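Local coordinates for protein phosphotransferase system, mannose/fructose/N-acetylgalactosamine-specific component IIB (Thermoanaerobacter tengcongensis, PDB 3LFJ) that probably carries a phosphoryl group on to the incoming sugar, as the IIB component of a mannose-family phosphotransferase system, at residues Met21-Phe26 / Glu97-Leu102; Thr40-Gly45 / Met166-Glu171; Ala49-Ile54 / Ala71-Val76; Ile54-Ala59 / Phe81-Ala86; Leu123-Val128 / Val162-Ile167. All blocks are in the same frame, centred on the assembly; numbering follows the deposited sequence. Where two conformers were deposited one is given.

Contact 1 of 5, residues Met21-Phe26 / Glu97-Leu102; sequences MWKIVF and EEKVFL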
# COMPACT_ATOMS: atom_id res chain seq x y z
N MET A 21 5.35 -5.81 16.85
CA MET A 21 5.86 -4.45 16.89
C MET A 21 4.90 -3.45 16.24
O MET A 21 4.77 -2.31 16.69
CB MET A 21 7.20 -4.40 16.17
CG MET A 21 8.01 -3.14 16.41
SD MET A 21 8.69 -3.12 18.09
CE MET A 21 9.68 -4.59 18.07
N TRP A 22 4.25 -3.88 15.16
CA TRP A 22 3.34 -3.01 14.41
C TRP A 22 1.91 -3.51 14.48
O TRP A 22 1.67 -4.70 14.34
CB TRP A 22 3.69 -2.99 12.93
CG TRP A 22 5.03 -2.46 12.57
CD1 TRP A 22 5.84 -1.69 13.32
CD2 TRP A 22 5.69 -2.64 11.31
NE1 TRP A 22 6.99 -1.39 12.63
CE2 TRP A 22 6.92 -1.96 11.39
CE3 TRP A 22 5.37 -3.33 10.13
CZ2 TRP A 22 7.83 -1.94 10.33
CZ3 TRP A 22 6.28 -3.30 9.08
CH2 TRP A 22 7.49 -2.62 9.19
N LYS A 23 0.98 -2.58 14.65
CA LYS A 23 -0.43 -2.83 14.36
C LYS A 23 -0.75 -2.16 13.02
O LYS A 23 -0.65 -0.94 12.89
CB LYS A 23 -1.31 -2.21 15.43
CG LYS A 23 -2.79 -2.50 15.24
CD LYS A 23 -3.61 -1.72 16.27
CE LYS A 23 -5.09 -2.00 16.12
NZ LYS A 23 -5.41 -3.41 16.48
N ILE A 24 -1.16 -2.97 12.05
CA ILE A 24 -1.36 -2.45 10.70
C ILE A 24 -2.76 -1.87 10.60
O ILE A 24 -3.75 -2.60 10.64
CB ILE A 24 -1.18 -3.57 9.69
CG1 ILE A 24 0.22 -4.15 9.85
CG2 ILE A 24 -1.40 -3.03 8.26
CD1 ILE A 24 0.32 -5.57 9.39
N VAL A 25 -2.84 -0.54 10.48
CA VAL A 25 -4.16 0.10 10.45
C VAL A 25 -4.71 0.28 9.04
O VAL A 25 -5.91 0.45 8.86
CB VAL A 25 -4.17 1.46 11.19
CG1 VAL A 25 -3.75 1.27 12.64
CG2 VAL A 25 -3.27 2.49 10.48
N PHE A 26 -3.83 0.22 8.04
CA PHE A 26 -4.23 0.38 6.65
C PHE A 26 -3.06 -0.03 5.79
O PHE A 26 -1.92 -0.05 6.27
CB PHE A 26 -4.58 1.85 6.36
CG PHE A 26 -5.55 2.03 5.23
CD1 PHE A 26 -6.88 1.66 5.37
CD2 PHE A 26 -5.13 2.59 4.03
CE1 PHE A 26 -7.78 1.84 4.34
CE2 PHE A 26 -6.04 2.78 2.99
CZ PHE A 26 -7.36 2.40 3.15
N GLU A 97 2.55 -1.59 20.97
CA GLU A 97 2.56 -1.67 19.53
C GLU A 97 2.55 -0.27 18.90
O GLU A 97 2.05 0.65 19.46
CB GLU A 97 1.37 -2.48 19.04
CG GLU A 97 0.06 -1.93 19.41
CD GLU A 97 -1.11 -2.87 19.12
OE1 GLU A 97 -0.89 -4.03 18.81
OE2 GLU A 97 -2.22 -2.42 19.19
N GLU A 98 3.12 -0.15 17.70
CA GLU A 98 3.07 1.10 16.97
C GLU A 98 2.04 0.97 15.86
O GLU A 98 2.08 0.00 15.09
CB GLU A 98 4.45 1.43 16.37
CG GLU A 98 4.46 2.70 15.54
CD GLU A 98 5.79 2.97 14.86
OE1 GLU A 98 6.68 2.10 14.88
OE2 GLU A 98 5.93 4.07 14.30
N LYS A 99 1.09 1.91 15.78
CA LYS A 99 0.12 1.91 14.68
C LYS A 99 0.80 2.36 13.40
O LYS A 99 1.45 3.41 13.37
CB LYS A 99 -1.09 2.79 15.00
CG LYS A 99 -2.03 2.17 16.05
CD LYS A 99 -3.18 3.10 16.40
CE LYS A 99 -3.85 2.68 17.70
NZ LYS A 99 -4.37 1.30 17.63
N VAL A 100 0.68 1.55 12.36
CA VAL A 100 1.33 1.87 11.07
C VAL A 100 0.39 1.79 9.87
O VAL A 100 -0.46 0.90 9.75
CB VAL A 100 2.58 0.97 10.79
CG1 VAL A 100 3.60 1.09 11.92
CG2 VAL A 100 2.18 -0.47 10.57
N PHE A 101 0.56 2.77 8.98
CA PHE A 101 -0.15 2.83 7.70
C PHE A 101 0.90 2.38 6.69
O PHE A 101 1.90 3.07 6.48
CB PHE A 101 -0.59 4.28 7.47
CG PHE A 101 -1.39 4.52 6.21
CD1 PHE A 101 -2.71 4.98 6.28
CD2 PHE A 101 -0.80 4.35 4.95
CE1 PHE A 101 -3.44 5.25 5.13
CE2 PHE A 101 -1.54 4.60 3.80
CZ PHE A 101 -2.86 5.06 3.89
N LEU A 102 0.72 1.19 6.11
CA LEU A 102 1.70 0.66 5.15
C LEU A 102 1.48 1.27 3.77
O LEU A 102 0.35 1.33 3.28
CB LEU A 102 1.59 -0.85 5.04
CG LEU A 102 1.85 -1.65 6.31
CD1 LEU A 102 1.72 -3.13 6.02
CD2 LEU A 102 3.23 -1.33 6.85
O HOH W 1 9.11 0.07 13.87
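W22 and V100 pack closely in this pairing between two neighbouring parallel strands of the central sheet. CG1 of V100 sits over one face of the indole, 4.0 Å from the centroid of the W22 five-membered ring, a CH-pi contact offset toward the rim. The other methyl, V100 CG2, touches W22 CB, and further along CG2 of I24 meets CD1 of L102 at 3.8 Å. On the face that carries K23 and F101, the two phenyl rings lie side by side at an oblique angle; F26 CB stands over the F101 ring, 4.1 Å from its centroid, and W42 and F46 pack around the pair. Backbone bonds join the strands in parallel register, among them V100 N to K23 O and V25 N to V100 O.

The charged chains of K23, E97 and K99 make the looser, more exposed side. The chain of K23, extended to CE and bent at its last torsion, runs beside K99, yet its NZ stays 4.3 Å from E97 OE2, beyond salt-bridge range. E98, with CG anti to its backbone N (chi1 177°), stands alongside the indole, their planes 82° apart. A water in the indole plane accepts from W22 NE1 at 2.9 Å and donates weakly to E98 OE1, while E98 OE2 bonds to S50. The strands are therefore held by backbone bonds and apolar packing, and the charged ends probably add little: the attraction of K23 to E97 is set against K99 NZ, 5.0 Å from K23 NZ.

Contact 2 of 5, residues Thr40-Gly45 / Met166-Glu171; sequences TRWMKG and MIPDSE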
# COMPACT_ATOMS: atom_id res chain seq x y z
N THR A 40 -1.66 13.35 3.19
CA THR A 40 -2.15 14.22 4.25
C THR A 40 -3.64 13.94 4.45
O THR A 40 -4.12 13.82 5.58
CB THR A 40 -1.89 15.69 3.91
OG1 THR A 40 -0.47 15.90 3.82
CG2 THR A 40 -2.46 16.61 4.98
N ARG A 41 -4.36 13.77 3.34
CA ARG A 41 -5.76 13.38 3.40
C ARG A 41 -5.96 12.01 4.06
O ARG A 41 -6.76 11.86 4.97
CB ARG A 41 -6.41 13.41 2.01
CG ARG A 41 -6.30 14.75 1.31
CD ARG A 41 -7.17 14.77 0.06
NE ARG A 41 -7.02 16.02 -0.68
CZ ARG A 41 -7.70 17.12 -0.41
NH1 ARG A 41 -8.60 17.13 0.57
NH2 ARG A 41 -7.49 18.22 -1.13
N TRP A 42 -5.20 11.01 3.61
CA TRP A 42 -5.34 9.67 4.16
C TRP A 42 -5.04 9.60 5.66
O TRP A 42 -5.75 8.92 6.39
CB TRP A 42 -4.46 8.66 3.39
CG TRP A 42 -5.09 8.25 2.10
CD1 TRP A 42 -4.75 8.65 0.84
CD2 TRP A 42 -6.21 7.36 1.94
NE1 TRP A 42 -5.58 8.07 -0.09
CE2 TRP A 42 -6.49 7.27 0.56
CE3 TRP A 42 -7.00 6.63 2.84
CZ2 TRP A 42 -7.54 6.50 0.06
CZ3 TRP A 42 -8.05 5.84 2.33
CH2 TRP A 42 -8.30 5.79 0.95
N MET A 43 -4.00 10.30 6.11
CA MET A 43 -3.57 10.16 7.49
C MET A 43 -4.53 10.80 8.48
O MET A 43 -4.52 10.45 9.65
CB MET A 43 -2.16 10.68 7.69
CG MET A 43 -1.09 9.81 7.02
SD MET A 43 -1.22 8.02 7.29
CE MET A 43 -0.67 7.88 8.99
N LYS A 44 -5.38 11.71 8.00
CA LYS A 44 -6.39 12.29 8.89
C LYS A 44 -7.33 11.23 9.47
O LYS A 44 -7.88 11.40 10.57
CB LYS A 44 -7.13 13.43 8.21
CG LYS A 44 -6.37 14.74 8.36
CD LYS A 44 -6.87 15.85 7.46
CE LYS A 44 -6.03 17.11 7.68
NZ LYS A 44 -6.47 18.25 6.82
N GLY A 45 -7.49 10.12 8.76
CA GLY A 45 -8.27 9.00 9.23
C GLY A 45 -7.55 8.06 10.17
O GLY A 45 -8.15 7.11 10.69
N MET A 166 -8.65 6.65 -4.76
CA MET A 166 -7.54 7.58 -4.84
C MET A 166 -7.32 8.31 -3.51
O MET A 166 -6.21 8.33 -2.98
CB MET A 166 -7.78 8.57 -5.98
CG MET A 166 -6.56 9.35 -6.37
SD MET A 166 -6.87 10.48 -7.73
CE MET A 166 -8.12 11.56 -7.01
N ILE A 167 -8.38 8.94 -3.01
CA ILE A 167 -8.37 9.63 -1.73
C ILE A 167 -9.62 9.26 -0.95
O ILE A 167 -10.54 8.64 -1.49
CB ILE A 167 -8.24 11.16 -1.89
CG1 ILE A 167 -9.29 11.68 -2.88
CG2 ILE A 167 -6.82 11.53 -2.34
CD1 ILE A 167 -9.22 13.18 -3.14
N PRO A 168 -9.66 9.60 0.34
CA PRO A 168 -10.75 9.05 1.15
C PRO A 168 -12.16 9.41 0.68
O PRO A 168 -13.08 8.64 0.94
CB PRO A 168 -10.47 9.65 2.53
CG PRO A 168 -8.97 9.76 2.57
CD PRO A 168 -8.60 10.20 1.17
N ASP A 169 -12.31 10.52 -0.02
CA ASP A 169 -13.64 10.97 -0.43
C ASP A 169 -13.91 10.74 -1.91
O ASP A 169 -14.95 11.17 -2.42
CB ASP A 169 -13.82 12.45 -0.07
CG ASP A 169 -13.93 12.67 1.43
OD1 ASP A 169 -14.19 11.68 2.15
OD2 ASP A 169 -13.75 13.82 1.88
N SER A 170 -13.00 10.07 -2.60
CA SER A 170 -13.23 9.79 -4.02
C SER A 170 -13.86 8.41 -4.26
O SER A 170 -14.07 7.65 -3.32
CB SER A 170 -11.95 10.01 -4.84
OG SER A 170 -10.95 9.05 -4.52
N GLU A 171 -14.20 8.11 -5.52
CA GLU A 171 -14.86 6.85 -5.85
C GLU A 171 -14.10 5.59 -5.42
O GLU A 171 -12.89 5.44 -5.67
CB GLU A 171 -15.20 6.76 -7.34
CG GLU A 171 -16.11 5.57 -7.68
CD GLU A 171 -16.38 5.41 -9.17
OE1 GLU A 171 -15.74 6.11 -9.98
OE2 GLU A 171 -17.24 4.58 -9.54
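W42, on the helix 38-43 that follows the first strand of the sheet, lies against P168 in a type I beta turn running from I167 to S170, so the contact joins a helix to the loop beyond strand 161-164. The apolar part is a CH-pi contact: P168 CD stands over the indole, 3.8 Å from the centroid of the W42 five-membered ring and only 14° off its normal. CG of the same proline reaches further across the bicycle, 3.7 Å from W42 CE3. Nearer the surface, the aliphatic chain of R41 continues the packing. Its CB approaches P168 CD, and its CD comes within 4.0 Å of I167 CG2.

The polar contact across the segments uses the edge of the same indole. NE1 of W42 donates to M166 O at 3.0 Å in the ring plane, although the donor is tilted 31° from the plane of that carbonyl. M166 O also receives a weak bond from R28. With proline over one face and a carbonyl at the edge, the rotation of the indole is well defined; F26 and F101, of the adjoining strands, pack against it as well.

Within the loop, the turn closes through S170 N to I167 O. The S170 side chain adds a second bond: OG accepts from I167 N at 3.0 Å, with an almost linear angle of 176°.

Contact 3 of 5, residues Ala49-Ile54 / Ala71-Val76; sequences ASIVII and AAPPGV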
# COMPACT_ATOMS: atom_id res chain seq x y z
N ALA A 49 -1.14 7.02 13.79
CA ALA A 49 -0.28 6.15 12.99
C ALA A 49 0.89 6.85 12.32
O ALA A 49 0.87 8.05 12.05
CB ALA A 49 -1.11 5.41 11.95
N SER A 50 1.93 6.06 12.06
CA SER A 50 3.04 6.55 11.26
C SER A 50 2.93 5.91 9.89
O SER A 50 2.17 4.96 9.69
CB SER A 50 4.35 6.15 11.90
OG SER A 50 4.44 4.74 11.92
N ILE A 51 3.65 6.46 8.93
CA ILE A 51 3.69 5.89 7.58
C ILE A 51 4.92 5.01 7.46
O ILE A 51 6.03 5.44 7.74
CB ILE A 51 3.78 7.00 6.53
CG1 ILE A 51 2.50 7.84 6.54
CG2 ILE A 51 4.01 6.38 5.13
CD1 ILE A 51 2.59 9.12 5.74
N VAL A 52 4.72 3.75 7.09
CA VAL A 52 5.82 2.85 6.83
C VAL A 52 5.78 2.50 5.36
O VAL A 52 4.84 1.87 4.88
CB VAL A 52 5.75 1.58 7.69
CG1 VAL A 52 6.83 0.58 7.26
CG2 VAL A 52 5.93 1.96 9.16
N ILE A 53 6.80 2.94 4.63
CA ILE A 53 6.95 2.59 3.22
C ILE A 53 7.81 1.35 3.14
O ILE A 53 8.90 1.30 3.72
CB ILE A 53 7.62 3.70 2.41
CG1 ILE A 53 6.77 4.98 2.48
CG2 ILE A 53 7.81 3.22 0.95
CD1 ILE A 53 7.45 6.19 1.86
N ILE A 54 7.29 0.32 2.47
CA ILE A 54 8.05 -0.91 2.28
C ILE A 54 8.39 -1.03 0.81
O ILE A 54 7.50 -1.20 -0.03
CB ILE A 54 7.27 -2.18 2.75
CG1 ILE A 54 6.94 -2.08 4.23
CG2 ILE A 54 8.13 -3.42 2.49
CD1 ILE A 54 6.03 -3.21 4.75
N ALA A 71 7.95 15.47 2.31
CA ALA A 71 6.61 15.59 1.74
C ALA A 71 5.53 15.04 2.66
O ALA A 71 4.33 15.14 2.36
CB ALA A 71 6.56 14.86 0.39
N ALA A 72 5.96 14.47 3.77
CA ALA A 72 5.06 13.79 4.69
C ALA A 72 4.11 14.80 5.32
O ALA A 72 4.45 15.98 5.43
CB ALA A 72 5.83 13.08 5.76
N PRO A 73 2.93 14.32 5.74
CA PRO A 73 1.97 15.19 6.42
C PRO A 73 2.59 15.77 7.69
O PRO A 73 3.35 15.09 8.37
CB PRO A 73 0.84 14.23 6.80
CG PRO A 73 0.99 13.07 5.84
CD PRO A 73 2.46 12.93 5.65
N PRO A 74 2.26 17.03 8.00
CA PRO A 74 2.76 17.59 9.25
C PRO A 74 2.43 16.67 10.42
O PRO A 74 1.29 16.20 10.54
CB PRO A 74 1.97 18.90 9.38
CG PRO A 74 1.66 19.28 7.98
CD PRO A 74 1.49 18.00 7.20
N GLY A 75 3.42 16.42 11.27
CA GLY A 75 3.21 15.63 12.48
C GLY A 75 3.09 14.13 12.27
O GLY A 75 2.63 13.42 13.17
N VAL A 76 3.47 13.65 11.10
CA VAL A 76 3.41 12.22 10.81
C VAL A 76 4.80 11.69 10.48
O VAL A 76 5.44 12.16 9.55
CB VAL A 76 2.47 11.92 9.62
CG1 VAL A 76 2.46 10.43 9.30
CG2 VAL A 76 1.06 12.39 9.93
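I51, near the start of strand 50-54, meets V76 and P73 with the branch that ends in CD1. CB of I51 points toward the loop. From it CG1 leaves on the side of the backbone N, anti to the carbonyl carbon (chi1 -66°), and touches V76 CG1 at 3.8 Å. The chain then runs on extended to CD1, the tip, which has two neighbours at the same distance: V76 CG1 at 3.8 Å and P73 CD, likewise at 3.8 Å. I51 CD1 meets the CD corner of the P73 ring end-on, whereas the valine side chain crosses that of I51 at about a right angle. V76 CG1 also lies 4.0 Å from A49 O and brushes the backbone of S50.

The contact is wholly van der Waals, with no hydrogen bond between the two segments. The loop is shaped by a type II beta turn from P73 to V76, closed by V76 N to P73 O at 3.1 Å. G75, with phi at 76°, occupies the third position of that turn, and the closure brings P73 and V76 together on I51. M39 and M43 of helix 38-43 pack on the same isoleucine, and T40 on P73. The backbones of K77 and K79, leading into and within strand 78-81, bond to that of I51. This is the packing of a beta-alpha-beta crossover, whose returning loop meets the strand it left before entering the sheet as edge strand 78-81.

Contact 4 of 5, residues Ile54-Ala59 / Phe81-Ala86; sequences IDDELA and FGVDAA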
# COMPACT_ATOMS: atom_id res chain seq x y z
N ILE A 54 7.29 0.32 2.47
CA ILE A 54 8.05 -0.91 2.28
C ILE A 54 8.39 -1.03 0.81
O ILE A 54 7.50 -1.20 -0.03
CB ILE A 54 7.27 -2.18 2.75
CG1 ILE A 54 6.94 -2.08 4.23
CG2 ILE A 54 8.13 -3.42 2.49
CD1 ILE A 54 6.03 -3.21 4.75
N ASP A 55 9.68 -0.88 0.49
CA ASP A 55 10.15 -0.95 -0.89
C ASP A 55 11.66 -1.15 -0.89
O ASP A 55 12.40 -0.38 -0.26
CB ASP A 55 9.81 0.36 -1.61
CG ASP A 55 10.06 0.27 -3.08
OD1 ASP A 55 9.26 -0.39 -3.79
OD2 ASP A 55 11.07 0.83 -3.55
N ASP A 56 12.14 -2.15 -1.64
CA ASP A 56 13.57 -2.45 -1.64
C ASP A 56 14.36 -1.37 -2.35
O ASP A 56 15.50 -1.11 -1.96
CB ASP A 56 13.83 -3.77 -2.37
CG ASP A 56 13.53 -5.00 -1.53
OD1 ASP A 56 13.38 -4.92 -0.28
OD2 ASP A 56 13.51 -6.10 -2.14
N GLU A 57 13.78 -0.75 -3.38
CA GLU A 57 14.50 0.32 -4.11
C GLU A 57 14.61 1.55 -3.23
O GLU A 57 15.69 2.14 -3.09
CB GLU A 57 13.77 0.69 -5.41
CG GLU A 57 13.96 -0.31 -6.54
CD GLU A 57 13.44 0.17 -7.89
OE1 GLU A 57 13.13 1.37 -8.04
OE2 GLU A 57 13.34 -0.68 -8.80
N LEU A 58 13.51 1.97 -2.61
CA LEU A 58 13.56 3.19 -1.80
C LEU A 58 14.48 3.00 -0.60
O LEU A 58 15.13 3.94 -0.15
CB LEU A 58 12.16 3.61 -1.35
CG LEU A 58 12.10 4.92 -0.53
CD1 LEU A 58 12.60 6.11 -1.35
CD2 LEU A 58 10.69 5.19 -0.03
N ALA A 59 14.56 1.78 -0.08
CA ALA A 59 15.34 1.55 1.13
C ALA A 59 16.79 1.93 0.99
O ALA A 59 17.44 2.28 1.98
CB ALA A 59 15.23 0.09 1.56
N PHE A 81 11.47 0.77 4.94
CA PHE A 81 12.08 -0.54 5.13
C PHE A 81 12.12 -1.29 3.82
O PHE A 81 11.17 -1.20 3.02
CB PHE A 81 11.27 -1.42 6.09
CG PHE A 81 11.29 -0.95 7.53
CD1 PHE A 81 12.14 -1.54 8.44
CD2 PHE A 81 10.42 0.04 7.96
CE1 PHE A 81 12.15 -1.14 9.77
CE2 PHE A 81 10.42 0.45 9.29
CZ PHE A 81 11.28 -0.14 10.19
N GLY A 82 13.17 -2.07 3.61
CA GLY A 82 13.11 -3.11 2.60
C GLY A 82 12.18 -4.23 3.05
O GLY A 82 11.77 -4.27 4.22
N VAL A 83 11.85 -5.15 2.15
CA VAL A 83 10.93 -6.24 2.47
C VAL A 83 11.42 -7.11 3.63
O VAL A 83 10.69 -7.34 4.61
CB VAL A 83 10.67 -7.12 1.23
CG1 VAL A 83 9.96 -8.43 1.59
CG2 VAL A 83 9.88 -6.33 0.20
N ASP A 84 12.66 -7.60 3.55
CA ASP A 84 13.14 -8.48 4.61
C ASP A 84 13.19 -7.74 5.94
O ASP A 84 12.84 -8.31 6.97
CB ASP A 84 14.54 -9.03 4.29
CG ASP A 84 14.53 -10.01 3.14
OD1 ASP A 84 13.45 -10.47 2.70
OD2 ASP A 84 15.65 -10.34 2.67
N ALA A 85 13.66 -6.49 5.93
CA ALA A 85 13.73 -5.71 7.17
C ALA A 85 12.36 -5.43 7.77
O ALA A 85 12.21 -5.42 8.99
CB ALA A 85 14.49 -4.40 6.93
N ALA A 86 11.36 -5.19 6.91
CA ALA A 86 10.00 -4.98 7.40
C ALA A 86 9.48 -6.24 8.07
O ALA A 86 8.90 -6.17 9.15
CB ALA A 86 9.09 -4.59 6.26
O HOH W 2 14.29 -7.19 1.07
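F81 O accepts from D55 N at 3.0 Å, the donor lying nearly along the C=O axis, and also receives a CA-H contact from I54. Just beyond, D56 reaches across with OD1, which accepts from V83 N at 2.9 Å, again close to the axis of its C-O bond. The D56 side chain turns to the side of its own backbone N, anti to the carbonyl carbon (chi1 -79°). The same OD1 is held by a water that passes on to D84 N, so one carboxylate oxygen serves V83 N directly and D84 N through the water, both in the first turn of helix 83-91. Its negative charge would probably be favoured by that helix start and by R112, which forms a salt bridge with D56 OD2.

Apolar atoms pack alongside. I54 CD1 rests on A86 CB at 3.7 Å and I54 CG2 on V83 CG2 at 4.1 Å; A59 CB also comes within 3.6 Å of G82 N. Both segments are strand-to-helix junctions at the C-terminal ends of adjacent parallel strands, where an alpha/beta fold sends its chain from the sheet into helices, and both have an N-cap residue, D55 and G82.

In the next shell D55 caps its own helix: its OD2 accepts from L58 N at 2.9 Å through the anti lone pair. V113 of helix 107-115 packs on both I54 and V83, while W22 meets the F81 ring edge-to-face.

Contact 5 of 5, residues Leu123-Val128 / Val162-Ile167; sequences LNIGGV and VYLQMI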
# COMPACT_ATOMS: atom_id res chain seq x y z
N LEU A 123 -6.53 -3.62 1.60
CA LEU A 123 -5.53 -3.16 0.66
C LEU A 123 -6.17 -2.20 -0.32
O LEU A 123 -7.01 -2.60 -1.14
CB LEU A 123 -4.91 -4.34 -0.07
CG LEU A 123 -3.81 -3.97 -1.08
CD1 LEU A 123 -2.64 -3.27 -0.39
CD2 LEU A 123 -3.33 -5.21 -1.78
N ASN A 124 -5.77 -0.94 -0.23
CA ASN A 124 -6.27 0.14 -1.06
C ASN A 124 -5.34 0.36 -2.26
O ASN A 124 -4.17 0.67 -2.09
CB ASN A 124 -6.36 1.38 -0.18
CG ASN A 124 -6.46 2.66 -0.97
OD1 ASN A 124 -7.27 2.78 -1.91
ND2 ASN A 124 -5.65 3.62 -0.59
N ILE A 125 -5.86 0.15 -3.47
CA ILE A 125 -5.07 0.43 -4.68
C ILE A 125 -5.26 1.91 -5.03
O ILE A 125 -6.33 2.33 -5.50
CB ILE A 125 -5.52 -0.47 -5.86
CG1 ILE A 125 -5.65 -1.94 -5.44
CG2 ILE A 125 -4.56 -0.29 -7.03
CD1 ILE A 125 -4.39 -2.55 -4.78
N GLY A 126 -4.23 2.71 -4.78
CA GLY A 126 -4.31 4.16 -4.91
C GLY A 126 -3.74 4.76 -6.18
O GLY A 126 -4.25 5.76 -6.68
N GLY A 127 -2.67 4.15 -6.69
CA GLY A 127 -2.00 4.70 -7.87
C GLY A 127 -1.19 3.65 -8.58
O GLY A 127 -0.31 3.03 -8.00
N VAL A 128 -1.54 3.40 -9.84
CA VAL A 128 -0.79 2.48 -10.68
C VAL A 128 -0.81 3.09 -12.08
O VAL A 128 -1.87 3.21 -12.68
CB VAL A 128 -1.39 1.06 -10.71
CG1 VAL A 128 -0.45 0.15 -11.51
CG2 VAL A 128 -1.59 0.47 -9.30
N VAL A 162 -9.81 -5.85 -0.98
CA VAL A 162 -9.09 -5.04 -1.96
C VAL A 162 -10.03 -4.11 -2.69
O VAL A 162 -11.06 -4.55 -3.23
CB VAL A 162 -8.43 -5.91 -3.02
CG1 VAL A 162 -7.64 -5.04 -3.99
CG2 VAL A 162 -7.52 -6.94 -2.36
N TYR A 163 -9.68 -2.82 -2.70
CA TYR A 163 -10.43 -1.84 -3.48
C TYR A 163 -9.56 -0.71 -4.01
O TYR A 163 -8.50 -0.41 -3.45
CB TYR A 163 -11.61 -1.30 -2.67
CG TYR A 163 -11.28 -0.59 -1.37
CD1 TYR A 163 -11.48 -1.24 -0.16
CD2 TYR A 163 -10.82 0.72 -1.35
CE1 TYR A 163 -11.23 -0.60 1.03
CE2 TYR A 163 -10.53 1.36 -0.16
CZ TYR A 163 -10.76 0.69 1.03
OH TYR A 163 -10.51 1.31 2.23
N LEU A 164 -10.02 -0.11 -5.11
CA LEU A 164 -9.38 1.04 -5.71
C LEU A 164 -10.01 2.29 -5.14
O LEU A 164 -11.24 2.41 -5.10
CB LEU A 164 -9.62 1.05 -7.22
CG LEU A 164 -8.73 0.15 -8.08
CD1 LEU A 164 -8.85 -1.31 -7.71
CD2 LEU A 164 -9.09 0.37 -9.54
N GLN A 165 -9.18 3.23 -4.71
CA GLN A 165 -9.67 4.52 -4.23
C GLN A 165 -8.52 5.50 -4.12
O GLN A 165 -7.51 5.23 -3.46
CB GLN A 165 -10.36 4.38 -2.87
CG GLN A 165 -11.17 5.63 -2.50
CD GLN A 165 -11.84 5.50 -1.14
OE1 GLN A 165 -11.41 4.72 -0.29
NE2 GLN A 165 -12.91 6.26 -0.94
N MET A 166 -8.65 6.65 -4.76
CA MET A 166 -7.54 7.58 -4.84
C MET A 166 -7.32 8.31 -3.51
O MET A 166 -6.21 8.33 -2.98
CB MET A 166 -7.78 8.57 -5.98
CG MET A 166 -6.56 9.35 -6.37
SD MET A 166 -6.87 10.48 -7.73
CE MET A 166 -8.12 11.56 -7.01
N ILE A 167 -8.38 8.94 -3.01
CA ILE A 167 -8.37 9.63 -1.73
C ILE A 167 -9.62 9.26 -0.95
O ILE A 167 -10.54 8.64 -1.49
CB ILE A 167 -8.24 11.16 -1.89
CG1 ILE A 167 -9.29 11.68 -2.88
CG2 ILE A 167 -6.82 11.53 -2.34
CD1 ILE A 167 -9.22 13.18 -3.14
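Strands 122-127 and 161-164 are parallel neighbours in the sheet, and L123 to I125 pair in register with V162 to L164. The backbone ladder runs from Y163 N to L123 O at 3.1 Å, through I125 N to Y163 O at 2.7 Å, to Q165 N to I125 O at 3.1 Å. The last amide lies above the plane of the I125 carbonyl, 37° out of it.

On the face of L123 and I125 the packing is aliphatic. I125 CG1 meets V162 CG1 at 4.0 Å, the two side chains crossing at a slant, and I125 CB is touched by L164 CD1 at 3.9 Å. L123 CB makes a looser contact with V162 CG2. L175 and V178 of helix 175-182 pack on V162 and L164 from the same side.

The other face carries N124 and Y163. With its CG between backbone N and carbonyl carbon (chi1 60°), the tyrosine swings its ring toward the asparagine, CE2 lying 4.2 Å from N124 CB. Its ring also makes a cation-pi contact with K172. Q165 O is bound by R28, and the Q165 side chain bonds through NE2 to S170 O, which ties Q165 to the I167-S170 turn. Such a twisted parallel pair, with a helix against its aliphatic face and a loop leaving its C-terminal end, is in keeping with an open-sheet alpha/beta fold.

From the N terminus, strand 22-30 opens contact 1, which closes only when strand 98-104 arrives beside it. Helix 38-43 opens contact 2 within that span, but its partner loop comes far later, so contacts 1 and 2 cross. Contacts 3 and 4 both fall within the loops of contacts 1 and 2; they share I54 and cross each other, joining strand 50-54 and the turn after it to the segments flanking edge strand 78-81. Contact 5 opens after contact 1 has closed and pairs strands 122-127 and 161-164. It shares M166 and I167 with contact 2, which thereby links the late strands back to the first helix.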